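Local atomic coordinates of chimeric WzzB Chain length determinant protein (Shigella flexneri, PDB entry 4E2C), a protein that probably regulates the chain length of the lipopolysaccharide O-antigen, as an engineered chimera of inner-membrane polysaccharide co-polymerases. Residues 148-153 with 174-179. Residues are numbered along the deposited sequence; the frame is centred on the assembly and turned at random.
Sequences DLRIRQ and TEDVTQ
The guanidinium of Arg150 meets the loop 174-179 with its edge, the carbonyl oxygen of Val177 and, on its own helix, OE1 of Gln153 both lying in its plane. Arg150 NH2 gives Val177 O an almost straight hydrogen bond of 3.0 Å, although the donor lies well above the plane of that carbonyl. Arg150 NH1 turns to Gln153 OE1 at 3.0 Å, and the two bonds together fix the rotation of the group. Arginine suits this place because its long chain spans the gap from helix to loop, while the turn at chi2 (41°) directs its several N-H groups to the loop. Asp176 comes from the opposite direction, a carboxylate suited to a place beside a guanidinium; turned 67° from it, it closes a long salt bridge from OD1 to Arg150 NH2 at 3.4 Å. In the third subunit, Asp180 gives Arg150 NH2 a stronger salt bridge and Thr178 also bonds Asp176 OD1. Farther along, the amides of Gln153 and Gln179 are nearly perpendicular. Gln179 NE2, a neutral N-H donor suited to a backbone carbonyl, reaches Gln153 O at 3.2 Å. The contact ties the long helix 95-163 to the loop leading to helix 187-195, far from the sheet.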
loop_
_atom_site.group_PDB
_atom_site.type_symbol
_atom_site.label_atom_id
_atom_site.label_comp_id
_atom_site.label_asym_id
_atom_site.label_seq_id
_atom_site.Cartn_x
_atom_site.Cartn_y
_atom_site.Cartn_z
ATOM N N ASP A 148 24.003 -29.677 8.020
ATOM C CA ASP A 148 23.823 -31.112 8.218
ATOM C C ASP A 148 23.153 -31.783 7.032
ATOM O O ASP A 148 23.586 -32.841 6.580
ATOM C CB ASP A 148 23.033 -31.436 9.484
ATOM C CG ASP A 148 23.814 -31.132 10.747
ATOM O OD1 ASP A 148 25.037 -30.846 10.663
ATOM O OD2 ASP A 148 23.201 -31.172 11.834
ATOM N N LEU A 149 22.093 -31.168 6.529
ATOM C CA LEU A 149 21.360 -31.753 5.436
ATOM C C LEU A 149 22.245 -31.779 4.206
ATOM O O LEU A 149 22.286 -32.779 3.489
ATOM C CB LEU A 149 20.086 -30.979 5.159
ATOM C CG LEU A 149 19.352 -31.528 3.942
ATOM C CD1 LEU A 149 18.128 -32.330 4.351
ATOM C CD2 LEU A 149 18.965 -30.415 3.030
ATOM N N ARG A 150 22.960 -30.679 3.971
ATOM C CA ARG A 150 23.856 -30.595 2.838
ATOM C C ARG A 150 24.836 -31.758 2.894
ATOM O O ARG A 150 25.165 -32.351 1.869
ATOM C CB ARG A 150 24.591 -29.261 2.823
ATOM C CG ARG A 150 25.445 -29.046 1.588
ATOM C CD ARG A 150 24.762 -29.531 0.279
ATOM N NE ARG A 150 25.293 -28.838 -0.905
ATOM C CZ ARG A 150 24.649 -28.705 -2.066
ATOM N NH1 ARG A 150 23.452 -29.252 -2.248
ATOM N NH2 ARG A 150 25.213 -28.034 -3.055
ATOM N N ILE A 151 25.282 -32.114 4.092
ATOM C CA ILE A 151 26.245 -33.202 4.229
ATOM C C ILE A 151 25.602 -34.513 3.794
ATOM O O ILE A 151 26.229 -35.363 3.148
ATOM C CB ILE A 151 26.750 -33.303 5.674
ATOM C CG1 ILE A 151 27.492 -32.020 6.040
ATOM C CG2 ILE A 151 27.617 -34.526 5.870
ATOM C CD1 ILE A 151 28.587 -31.661 5.060
ATOM N N ARG A 152 24.327 -34.634 4.139
ATOM C CA ARG A 152 23.501 -35.782 3.819
ATOM C C ARG A 152 23.338 -35.952 2.303
ATOM O O ARG A 152 23.459 -37.063 1.774
ATOM C CB ARG A 152 22.153 -35.578 4.494
ATOM C CG ARG A 152 21.296 -36.789 4.585
ATOM C CD ARG A 152 21.690 -37.697 5.735
ATOM N NE ARG A 152 21.185 -39.036 5.462
ATOM C CZ ARG A 152 21.722 -39.874 4.578
ATOM N NH1 ARG A 152 22.802 -39.529 3.885
ATOM N NH2 ARG A 152 21.179 -41.069 4.388
ATOM N N GLN A 153 23.097 -34.855 1.590
ATOM C CA GLN A 153 22.922 -34.943 0.140
ATOM C C GLN A 153 24.216 -35.400 -0.546
ATOM O O GLN A 153 24.213 -36.198 -1.504
ATOM C CB GLN A 153 22.478 -33.606 -0.450
ATOM C CG GLN A 153 21.267 -32.994 0.222
ATOM C CD GLN A 153 20.785 -31.727 -0.481
ATOM O OE1 GLN A 153 21.467 -30.703 -0.514
ATOM N NE2 GLN A 153 19.607 -31.808 -1.060
ATOM N N THR A 174 30.934 -23.703 -13.194
ATOM C CA THR A 174 30.603 -23.209 -11.855
ATOM C C THR A 174 29.117 -22.861 -11.868
ATOM O O THR A 174 28.571 -22.498 -12.917
ATOM C CB THR A 174 31.425 -21.948 -11.432
ATOM O OG1 THR A 174 31.049 -20.816 -12.219
ATOM C CG2 THR A 174 32.903 -22.162 -11.602
ATOM N N GLU A 175 28.478 -22.985 -10.709
ATOM C CA GLU A 175 27.047 -22.761 -10.542
ATOM C C GLU A 175 26.534 -23.798 -9.574
ATOM O O GLU A 175 26.344 -24.949 -9.936
ATOM C CB GLU A 175 26.284 -22.907 -11.856
ATOM C CG GLU A 175 24.832 -22.532 -11.745
ATOM C CD GLU A 175 24.654 -21.177 -11.087
ATOM O OE1 GLU A 175 25.679 -20.521 -10.807
ATOM O OE2 GLU A 175 23.496 -20.761 -10.847
ATOM N N ASP A 176 26.308 -23.395 -8.337
ATOM C CA ASP A 176 26.034 -24.346 -7.276
ATOM C C ASP A 176 25.323 -25.617 -7.770
ATOM O O ASP A 176 24.442 -25.581 -8.633
ATOM C CB ASP A 176 25.260 -23.678 -6.142
ATOM C CG ASP A 176 25.450 -24.392 -4.809
ATOM O OD1 ASP A 176 26.341 -25.275 -4.725
ATOM O OD2 ASP A 176 24.709 -24.062 -3.843
ATOM N N VAL A 177 25.752 -26.748 -7.229
ATOM C CA VAL A 177 25.160 -28.036 -7.537
ATOM C C VAL A 177 23.961 -28.351 -6.617
ATOM O O VAL A 177 23.708 -27.639 -5.650
ATOM C CB VAL A 177 26.222 -29.152 -7.422
ATOM C CG1 VAL A 177 27.201 -29.049 -8.559
ATOM C CG2 VAL A 177 26.953 -29.060 -6.087
ATOM N N THR A 178 23.241 -29.424 -6.927
ATOM C CA THR A 178 21.994 -29.773 -6.268
ATOM C C THR A 178 22.049 -31.246 -5.928
ATOM O O THR A 178 22.957 -31.947 -6.371
ATOM C CB THR A 178 20.811 -29.598 -7.228
ATOM O OG1 THR A 178 20.951 -30.546 -8.301
ATOM C CG2 THR A 178 20.796 -28.203 -7.802
ATOM N N GLN A 179 21.066 -31.743 -5.175
ATOM C CA GLN A 179 21.071 -33.154 -4.854
ATOM C C GLN A 179 21.359 -34.034 -6.087
ATOM O O GLN A 179 22.075 -35.008 -5.967
ATOM C CB GLN A 179 19.781 -33.582 -4.165
ATOM C CG GLN A 179 19.683 -35.109 -3.955
ATOM C CD GLN A 179 20.805 -35.683 -3.086
ATOM O OE1 GLN A 179 20.689 -35.733 -1.863
ATOM N NE2 GLN A 179 21.893 -36.112 -3.717
#